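Local coordinates for class II aldolase/adducin N-terminal domain-containing protein (Thermoplasma acidophilum, PDB 3M4R) that is of unknown function but forms the zinc-binding class II aldolase domain of a longer protein that probably acts as an oxidoreductase, at residues N155-L168 and C175-H188. Numbering follows the deposited sequence. Where two conformers were deposited one is given.
With ZN (zinc ion), chain B.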
ATOM      1  N   ASN A 155      -0.492  11.640 -13.220  1.00 26.90           N
ATOM      2  CA  ASN A 155      -1.278  10.571 -13.819  1.00 27.39           C
ATOM      3  C   ASN A 155      -1.853   9.716 -12.712  1.00 26.72           C
ATOM      4  O   ASN A 155      -1.335   8.631 -12.395  1.00 25.79           O
ATOM      5  CB  ASN A 155      -0.477   9.703 -14.792  1.00 28.22           C
ATOM      6  CG  ASN A 155      -1.372   8.804 -15.606  1.00 30.96           C
ATOM      7  OD1 ASN A 155      -2.601   8.993 -15.627  1.00 34.42           O
ATOM      8  ND2 ASN A 155      -0.775   7.839 -16.304  1.00 33.32           N
ATOM      9  N   VAL A 156      -2.922  10.226 -12.107  1.00 26.22           N
ATOM     10  CA  VAL A 156      -3.526   9.575 -10.959  1.00 24.90           C
ATOM     11  C   VAL A 156      -5.010   9.446 -11.147  1.00 24.86           C
ATOM     12  O   VAL A 156      -5.574  10.095 -11.974  1.00 23.28           O
ATOM     13  CB  VAL A 156      -3.270  10.347  -9.670  1.00 24.83           C
ATOM     14  CG1 VAL A 156      -1.785  10.388  -9.390  1.00 24.57           C
ATOM     15  CG2 VAL A 156      -3.876  11.779  -9.758  1.00 23.79           C
ATOM     16  N   VAL A 157      -5.622   8.562 -10.374  1.00 25.11           N
ATOM     17  CA  VAL A 157      -7.051   8.467 -10.277  1.00 26.14           C
ATOM     18  C   VAL A 157      -7.323   8.921  -8.870  1.00 26.59           C
ATOM     19  O   VAL A 157      -6.578   8.583  -7.942  1.00 27.17           O
ATOM     20  CB  VAL A 157      -7.540   7.015 -10.520  1.00 27.06           C
ATOM     21  CG1 VAL A 157      -8.966   6.773  -9.949  1.00 27.86           C
ATOM     22  CG2 VAL A 157      -7.523   6.724 -12.027  1.00 27.14           C
ATOM     23  N   VAL A 158      -8.381   9.697  -8.706  1.00 26.80           N
ATOM     24  CA  VAL A 158      -8.757  10.234  -7.402  1.00 26.62           C
ATOM     25  C   VAL A 158     -10.074   9.587  -6.994  1.00 26.91           C
ATOM     26  O   VAL A 158     -10.966   9.444  -7.814  1.00 28.05           O
ATOM     27  CB  VAL A 158      -8.894  11.762  -7.458  1.00 26.67           C
ATOM     28  CG1 VAL A 158      -9.402  12.301  -6.117  1.00 25.15           C
ATOM     29  CG2 VAL A 158      -7.556  12.378  -7.826  1.00 24.51           C
ATOM     30  N   LEU A 159     -10.155   9.118  -5.752  1.00 26.58           N
ATOM     31  CA  LEU A 159     -11.379   8.538  -5.204  1.00 25.53           C
ATOM     32  C   LEU A 159     -11.926   9.421  -4.102  1.00 24.21           C
ATOM     33  O   LEU A 159     -11.154  10.005  -3.350  1.00 23.09           O
ATOM     34  CB  LEU A 159     -11.101   7.146  -4.631  1.00 26.38           C
ATOM     35  CG  LEU A 159     -11.373   5.906  -5.479  1.00 27.61           C
ATOM     36  CD1 LEU A 159     -10.804   6.076  -6.864  1.00 33.81           C
ATOM     37  CD2 LEU A 159     -10.794   4.661  -4.787  1.00 30.66           C
ATOM     38  N   PRO A 160     -13.262   9.497  -3.970  1.00 24.36           N
ATOM     39  CA  PRO A 160     -13.840  10.288  -2.899  1.00 24.02           C
ATOM     40  C   PRO A 160     -13.569   9.626  -1.589  1.00 22.79           C
ATOM     41  O   PRO A 160     -13.057   8.503  -1.589  1.00 23.06           O
ATOM     42  CB  PRO A 160     -15.341  10.229  -3.205  1.00 24.36           C
ATOM     43  CG  PRO A 160     -15.516   8.887  -3.726  1.00 24.88           C
ATOM     44  CD  PRO A 160     -14.318   8.724  -4.655  1.00 24.92           C
ATOM     45  N   TYR A 161     -13.912  10.281  -0.481  1.00 22.19           N
ATOM     46  CA  TYR A 161     -13.772   9.662   0.833  1.00 21.43           C
ATOM     47  C   TYR A 161     -14.607   8.392   0.877  1.00 21.80           C
ATOM     48  O   TYR A 161     -15.762   8.409   0.505  1.00 21.05           O
ATOM     49  CB  TYR A 161     -14.169  10.573   2.013  1.00 21.27           C
ATOM     50  CG  TYR A 161     -14.052   9.858   3.354  1.00 21.17           C
ATOM     51  CD1 TYR A 161     -12.804   9.503   3.889  1.00 24.97           C
ATOM     52  CD2 TYR A 161     -15.170   9.447   4.032  1.00 20.20           C
ATOM     53  CE1 TYR A 161     -12.696   8.782   5.096  1.00 23.13           C
ATOM     54  CE2 TYR A 161     -15.073   8.718   5.233  1.00 19.47           C
ATOM     55  CZ  TYR A 161     -13.863   8.422   5.778  1.00 21.42           C
ATOM     56  OH  TYR A 161     -13.826   7.696   6.955  1.00 23.42           O
ATOM     57  N   ILE A 162     -13.982   7.305   1.327  1.00 21.67           N
ATOM     58  CA  ILE A 162     -14.663   6.060   1.699  1.00 22.28           C
ATOM     59  C   ILE A 162     -13.955   5.591   2.965  1.00 22.36           C
ATOM     60  O   ILE A 162     -12.706   5.594   3.014  1.00 21.59           O
ATOM     61  CB  ILE A 162     -14.506   4.948   0.628  1.00 22.68           C
ATOM     62  CG1 ILE A 162     -15.120   5.349  -0.709  1.00 24.34           C
ATOM     63  CG2 ILE A 162     -15.150   3.613   1.085  1.00 23.43           C
ATOM     64  CD1 ILE A 162     -14.482   4.585  -1.880  1.00 24.97           C
ATOM     65  N   PRO A 163     -14.717   5.180   3.994  1.00 22.55           N
ATOM     66  CA  PRO A 163     -14.119   4.703   5.230  1.00 23.00           C
ATOM     67  C   PRO A 163     -13.150   3.555   4.969  1.00 22.68           C
ATOM     68  O   PRO A 163     -13.442   2.717   4.135  1.00 23.11           O
ATOM     69  CB  PRO A 163     -15.309   4.143   6.006  1.00 22.85           C
ATOM     70  CG  PRO A 163     -16.427   4.877   5.555  1.00 23.17           C
ATOM     71  CD  PRO A 163     -16.181   5.172   4.077  1.00 23.42           C
ATOM     72  N   PRO A 164     -12.031   3.507   5.692  1.00 23.92           N
ATOM     73  CA  PRO A 164     -11.101   2.392   5.505  1.00 24.86           C
ATOM     74  C   PRO A 164     -11.784   1.073   5.769  1.00 24.90           C
ATOM     75  O   PRO A 164     -12.505   0.963   6.736  1.00 26.24           O
ATOM     76  CB  PRO A 164      -9.999   2.682   6.523  1.00 25.61           C
ATOM     77  CG  PRO A 164     -10.006   4.199   6.608  1.00 26.26           C
ATOM     78  CD  PRO A 164     -11.471   4.513   6.617  1.00 24.62           C
ATOM     79  N   GLY A 165     -11.589   0.111   4.865  1.00 23.86           N
ATOM     80  CA  GLY A 165     -12.180  -1.204   4.990  1.00 23.85           C
ATOM     81  C   GLY A 165     -12.354  -1.877   3.650  1.00 23.50           C
ATOM     82  O   GLY A 165     -11.716  -1.529   2.657  1.00 24.00           O
ATOM     83  N   PHE A 166     -13.237  -2.853   3.625  1.00 24.24           N
ATOM     84  CA  PHE A 166     -13.395  -3.730   2.486  1.00 24.20           C
ATOM     85  C   PHE A 166     -14.024  -3.059   1.262  1.00 23.13           C
ATOM     86  O   PHE A 166     -13.539  -3.228   0.121  1.00 23.25           O
ATOM     87  CB  PHE A 166     -14.162  -5.000   2.910  1.00 24.81           C
ATOM     88  CG  PHE A 166     -14.116  -6.086   1.881  1.00 25.23           C
ATOM     89  CD1 PHE A 166     -12.964  -6.783   1.656  1.00 26.88           C
ATOM     90  CD2 PHE A 166     -15.211  -6.346   1.074  1.00 27.09           C
ATOM     91  CE1 PHE A 166     -12.929  -7.771   0.667  1.00 28.29           C
ATOM     92  CE2 PHE A 166     -15.161  -7.319   0.099  1.00 26.28           C
ATOM     93  CZ  PHE A 166     -14.027  -8.020  -0.099  1.00 22.65           C
ATOM     94  N   THR A 167     -15.051  -2.258   1.460  1.00 23.28           N
ATOM     95  CA  THR A 167     -15.599  -1.469   0.332  1.00 21.84           C
ATOM     96  C   THR A 167     -14.560  -0.562  -0.331  1.00 22.18           C
ATOM     97  O   THR A 167     -14.509  -0.472  -1.575  1.00 22.00           O
ATOM     98  CB  THR A 167     -16.868  -0.717   0.727  1.00 23.56           C
ATOM     99  OG1 THR A 167     -17.782  -1.672   1.269  1.00 23.03           O
ATOM    100  CG2 THR A 167     -17.548  -0.069  -0.510  1.00 19.31           C
ATOM    101  N   LEU A 168     -13.684   0.050   0.470  1.00 21.23           N
ATOM    102  CA  LEU A 168     -12.659   0.892  -0.071  1.00 20.88           C
ATOM    103  C   LEU A 168     -11.795   0.049  -0.994  1.00 21.36           C
ATOM    104  O   LEU A 168     -11.566   0.444  -2.138  1.00 22.32           O
ATOM    105  CB  LEU A 168     -11.832   1.543   1.055  1.00 20.97           C
ATOM    106  CG  LEU A 168     -10.549   2.232   0.578  1.00 21.92           C
ATOM    107  CD1 LEU A 168     -10.938   3.385  -0.375  1.00 21.07           C
ATOM    108  CD2 LEU A 168      -9.680   2.757   1.772  1.00 20.86           C
ATOM    109  N   CYS A 175     -11.163   0.884  -9.741  1.00 31.20           N
ATOM    110  CA  CYS A 175     -10.763   2.128 -10.395  0.50 31.89           C
ATOM    111  C   CYS A 175      -9.351   2.028 -10.947  1.00 31.99           C
ATOM    112  O   CYS A 175      -8.947   2.837 -11.753  1.00 31.20           O
ATOM    113  CB  CYS A 175     -10.896   3.309  -9.447  0.50 31.90           C
ATOM    114  SG  CYS A 175     -12.593   3.555  -8.930  0.50 33.30           S
ATOM    115  N   PHE A 176      -8.601   1.019 -10.516  1.00 32.14           N
ATOM    116  CA  PHE A 176      -7.269   0.852 -11.043  1.00 32.27           C
ATOM    117  C   PHE A 176      -7.335   0.763 -12.584  1.00 32.60           C
ATOM    118  O   PHE A 176      -8.166   0.052 -13.114  1.00 32.27           O
ATOM    119  CB  PHE A 176      -6.586  -0.386 -10.461  1.00 32.10           C
ATOM    120  CG  PHE A 176      -5.232  -0.602 -11.033  1.00 32.27           C
ATOM    121  CD1 PHE A 176      -4.156   0.149 -10.581  1.00 30.67           C
ATOM    122  CD2 PHE A 176      -5.044  -1.479 -12.102  1.00 31.56           C
ATOM    123  CE1 PHE A 176      -2.885  -0.018 -11.127  1.00 32.36           C
ATOM    124  CE2 PHE A 176      -3.773  -1.640 -12.681  1.00 32.11           C
ATOM    125  CZ  PHE A 176      -2.689  -0.906 -12.194  1.00 32.80           C
ATOM    126  N   LYS A 177      -6.491   1.525 -13.286  1.00 33.29           N
ATOM    127  CA  LYS A 177      -6.332   1.384 -14.756  1.00 34.04           C
ATOM    128  C   LYS A 177      -4.843   1.250 -15.128  1.00 34.14           C
ATOM    129  O   LYS A 177      -3.976   1.889 -14.514  1.00 34.88           O
ATOM    130  CB  LYS A 177      -6.948   2.575 -15.503  1.00 34.42           C
ATOM    131  CG  LYS A 177      -8.484   2.638 -15.477  1.00 35.49           C
ATOM    132  N   LYS A 178      -4.552   0.409 -16.118  1.00 33.99           N
ATOM    133  CA  LYS A 178      -3.198   0.295 -16.688  1.00 33.56           C
ATOM    134  C   LYS A 178      -2.567   1.690 -16.911  1.00 31.78           C
ATOM    135  O   LYS A 178      -3.249   2.630 -17.276  1.00 32.82           O
ATOM    136  CB  LYS A 178      -3.244  -0.459 -18.034  1.00 33.35           C
ATOM    137  N   GLY A 179      -1.281   1.817 -16.616  1.00 30.23           N
ATOM    138  CA  GLY A 179      -0.523   3.020 -16.890  1.00 29.21           C
ATOM    139  C   GLY A 179      -0.540   4.174 -15.909  1.00 28.08           C
ATOM    140  O   GLY A 179       0.212   5.132 -16.120  1.00 28.23           O
ATOM    141  N   ILE A 180      -1.384   4.138 -14.873  1.00 26.48           N
ATOM    142  CA  ILE A 180      -1.429   5.240 -13.884  1.00 25.85           C
ATOM    143  C   ILE A 180      -0.286   5.131 -12.883  1.00 25.74           C
ATOM    144  O   ILE A 180       0.291   4.060 -12.723  1.00 26.77           O
ATOM    145  CB  ILE A 180      -2.803   5.358 -13.173  1.00 25.25           C
ATOM    146  CG1 ILE A 180      -3.108   4.128 -12.303  1.00 26.82           C
ATOM    147  CG2 ILE A 180      -3.878   5.536 -14.220  1.00 25.68           C
ATOM    148  CD1 ILE A 180      -4.284   4.304 -11.360  1.00 26.66           C
ATOM    149  N   ASP A 181       0.065   6.236 -12.226  1.00 25.51           N
ATOM    150  CA  ASP A 181       1.161   6.256 -11.260  1.00 25.21           C
ATOM    151  C   ASP A 181       0.656   6.172  -9.803  1.00 25.84           C
ATOM    152  O   ASP A 181       1.424   5.903  -8.857  1.00 25.96           O
ATOM    153  CB  ASP A 181       1.997   7.513 -11.416  1.00 25.75           C
ATOM    154  CG  ASP A 181       2.740   7.579 -12.771  1.00 25.93           C
ATOM    155  OD1 ASP A 181       3.256   6.549 -13.244  1.00 26.34           O
ATOM    156  OD2 ASP A 181       2.790   8.657 -13.355  1.00 27.08           O
ATOM    157  N   GLY A 182      -0.630   6.385  -9.600  1.00 25.28           N
ATOM    158  CA  GLY A 182      -1.110   6.479  -8.217  1.00 23.90           C
ATOM    159  C   GLY A 182      -2.612   6.553  -8.142  1.00 23.46           C
ATOM    160  O   GLY A 182      -3.262   6.887  -9.125  1.00 23.19           O
ATOM    161  N   ILE A 183      -3.151   6.191  -6.972  1.00 23.22           N
ATOM    162  CA  ILE A 183      -4.554   6.359  -6.643  1.00 23.02           C
ATOM    163  C   ILE A 183      -4.628   7.190  -5.364  1.00 23.21           C
ATOM    164  O   ILE A 183      -4.033   6.827  -4.349  1.00 23.73           O
ATOM    165  CB  ILE A 183      -5.245   5.034  -6.383  1.00 22.80           C
ATOM    166  CG1 ILE A 183      -5.254   4.181  -7.665  1.00 23.10           C
ATOM    167  CG2 ILE A 183      -6.649   5.279  -5.866  1.00 22.96           C
ATOM    168  CD1 ILE A 183      -5.873   2.727  -7.459  1.00 22.78           C
ATOM    169  N   VAL A 184      -5.327   8.317  -5.448  1.00 23.44           N
ATOM    170  CA  VAL A 184      -5.439   9.293  -4.365  1.00 22.96           C
ATOM    171  C   VAL A 184      -6.754   9.051  -3.650  1.00 22.68           C
ATOM    172  O   VAL A 184      -7.789   8.976  -4.284  1.00 23.29           O
ATOM    173  CB  VAL A 184      -5.429  10.716  -4.899  1.00 22.96           C
ATOM    174  CG1 VAL A 184      -5.633  11.736  -3.740  1.00 21.60           C
ATOM    175  CG2 VAL A 184      -4.118  10.963  -5.632  1.00 22.10           C
ATOM    176  N   LEU A 185      -6.697   8.905  -2.334  1.00 21.86           N
ATOM    177  CA  LEU A 185      -7.892   8.567  -1.539  1.00 21.21           C
ATOM    178  C   LEU A 185      -8.208   9.790  -0.694  1.00 21.64           C
ATOM    179  O   LEU A 185      -7.510  10.073   0.289  1.00 21.30           O
ATOM    180  CB  LEU A 185      -7.619   7.323  -0.666  1.00 21.53           C
ATOM    181  CG  LEU A 185      -7.063   6.037  -1.325  1.00 20.91           C
ATOM    182  CD1 LEU A 185      -6.826   4.903  -0.266  1.00 22.55           C
ATOM    183  CD2 LEU A 185      -7.945   5.559  -2.457  1.00 19.36           C
ATOM    184  N   ARG A 186      -9.224  10.561  -1.090  1.00 21.86           N
ATOM    185  CA  ARG A 186      -9.510  11.795  -0.392  1.00 22.27           C
ATOM    186  C   ARG A 186      -9.789  11.549   1.078  1.00 22.24           C
ATOM    187  O   ARG A 186     -10.487  10.613   1.429  1.00 21.70           O
ATOM    188  CB  ARG A 186     -10.660  12.571  -1.041  1.00 22.61           C
ATOM    189  CG  ARG A 186     -10.326  12.996  -2.463  1.00 23.13           C
ATOM    190  CD  ARG A 186     -11.382  13.940  -3.046  1.00 22.31           C
ATOM    191  NE  ARG A 186     -11.311  15.259  -2.441  1.00 22.20           N
ATOM    192  CZ  ARG A 186     -11.583  16.397  -3.071  1.00 21.56           C
ATOM    193  NH1 ARG A 186     -11.498  17.529  -2.405  1.00 19.75           N
ATOM    194  NH2 ARG A 186     -11.914  16.407  -4.360  1.00 21.26           N
ATOM    195  N   LYS A 187      -9.199  12.403   1.908  1.00 22.13           N
ATOM    196  CA  LYS A 187      -9.313  12.351   3.369  1.00 22.99           C
ATOM    197  C   LYS A 187      -8.764  11.087   4.006  1.00 23.53           C
ATOM    198  O   LYS A 187      -9.199  10.729   5.114  1.00 23.53           O
ATOM    199  CB  LYS A 187     -10.756  12.572   3.822  1.00 23.34           C
ATOM    200  CG  LYS A 187     -11.411  13.772   3.208  1.00 25.55           C
ATOM    201  CD  LYS A 187     -12.623  14.289   4.048  1.00 27.11           C
ATOM    202  CE  LYS A 187     -13.329  15.417   3.323  1.00 29.15           C
ATOM    203  NZ  LYS A 187     -14.801  15.221   3.421  1.00 31.13           N
ATOM    204  N   HIS A 188      -7.851  10.403   3.287  1.00 23.41           N
ATOM    205  CA  HIS A 188      -7.240   9.155   3.730  1.00 23.66           C
ATOM    206  C   HIS A 188      -5.756   9.161   3.383  1.00 22.79           C
ATOM    207  O   HIS A 188      -4.932   9.159   4.270  1.00 21.97           O
ATOM    208  CB  HIS A 188      -7.936   7.955   3.068  1.00 23.72           C
ATOM    209  CG  HIS A 188      -7.446   6.606   3.533  1.00 26.77           C
ATOM    210  ND1 HIS A 188      -8.040   5.431   3.118  1.00 25.09           N
ATOM    211  CD2 HIS A 188      -6.430   6.238   4.362  1.00 28.85           C
ATOM    212  CE1 HIS A 188      -7.387   4.400   3.632  1.00 31.05           C
ATOM    213  NE2 HIS A 188      -6.422   4.859   4.413  1.00 28.33           N
TER
HETATM  214 ZN    ZN B 220      -4.984   3.778   5.189  1.00 37.37          ZN
HETATM  215  O   HOH W   1     -10.885   8.124  -0.077  1.00 24.02           O
HETATM  216  O   HOH W   2     -10.295   6.042   1.929  1.00 26.70           O
HETATM  217  O   HOH W   3      -6.142   3.839   6.847  1.00 21.59           O
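V157 O accepts one hydrogen bond, and the I183 CA-H also touches it. V184 N gives V157 O this nearly straight bond of 2.8 Å. V184 O in turn accepts L159 N at 2.8 Å, and L159 O accepts R186 N, so the two strands pair in parallel from V157 to L159. R186 CG lies 3.8 Å from V158 CG1. The arginine chain then bends (chi3 72°) and its guanidinium reaches T140 O, L144 O and S146 OG. With an alanine here, T140 O, L144 O and S146 OG would probably lose this partner, and V158 CG1 its cover by the arginine's CG. Beyond the strands, H188 NE2 binds the zinc ion at 2.0 Å, together with E116, H130 and H132. H188 ND1 donates to a water 2.6 Å away, and that water donates to I162 O; this water and the zinc ion together would hold the ring's rotation. P164 CG sits over one face of this ring in a CH-pi contact; L168 CD2 meets its edge. Strand 156-159 is an edge strand of the sheet within this chain, joined to strand 182-185 by a beta-alpha-beta crossover. Helix 166-175 covers L159, I183 and L185, helix 146-153 covers V156, V158 and V184, and strand 189-194 flanks strand 182-185.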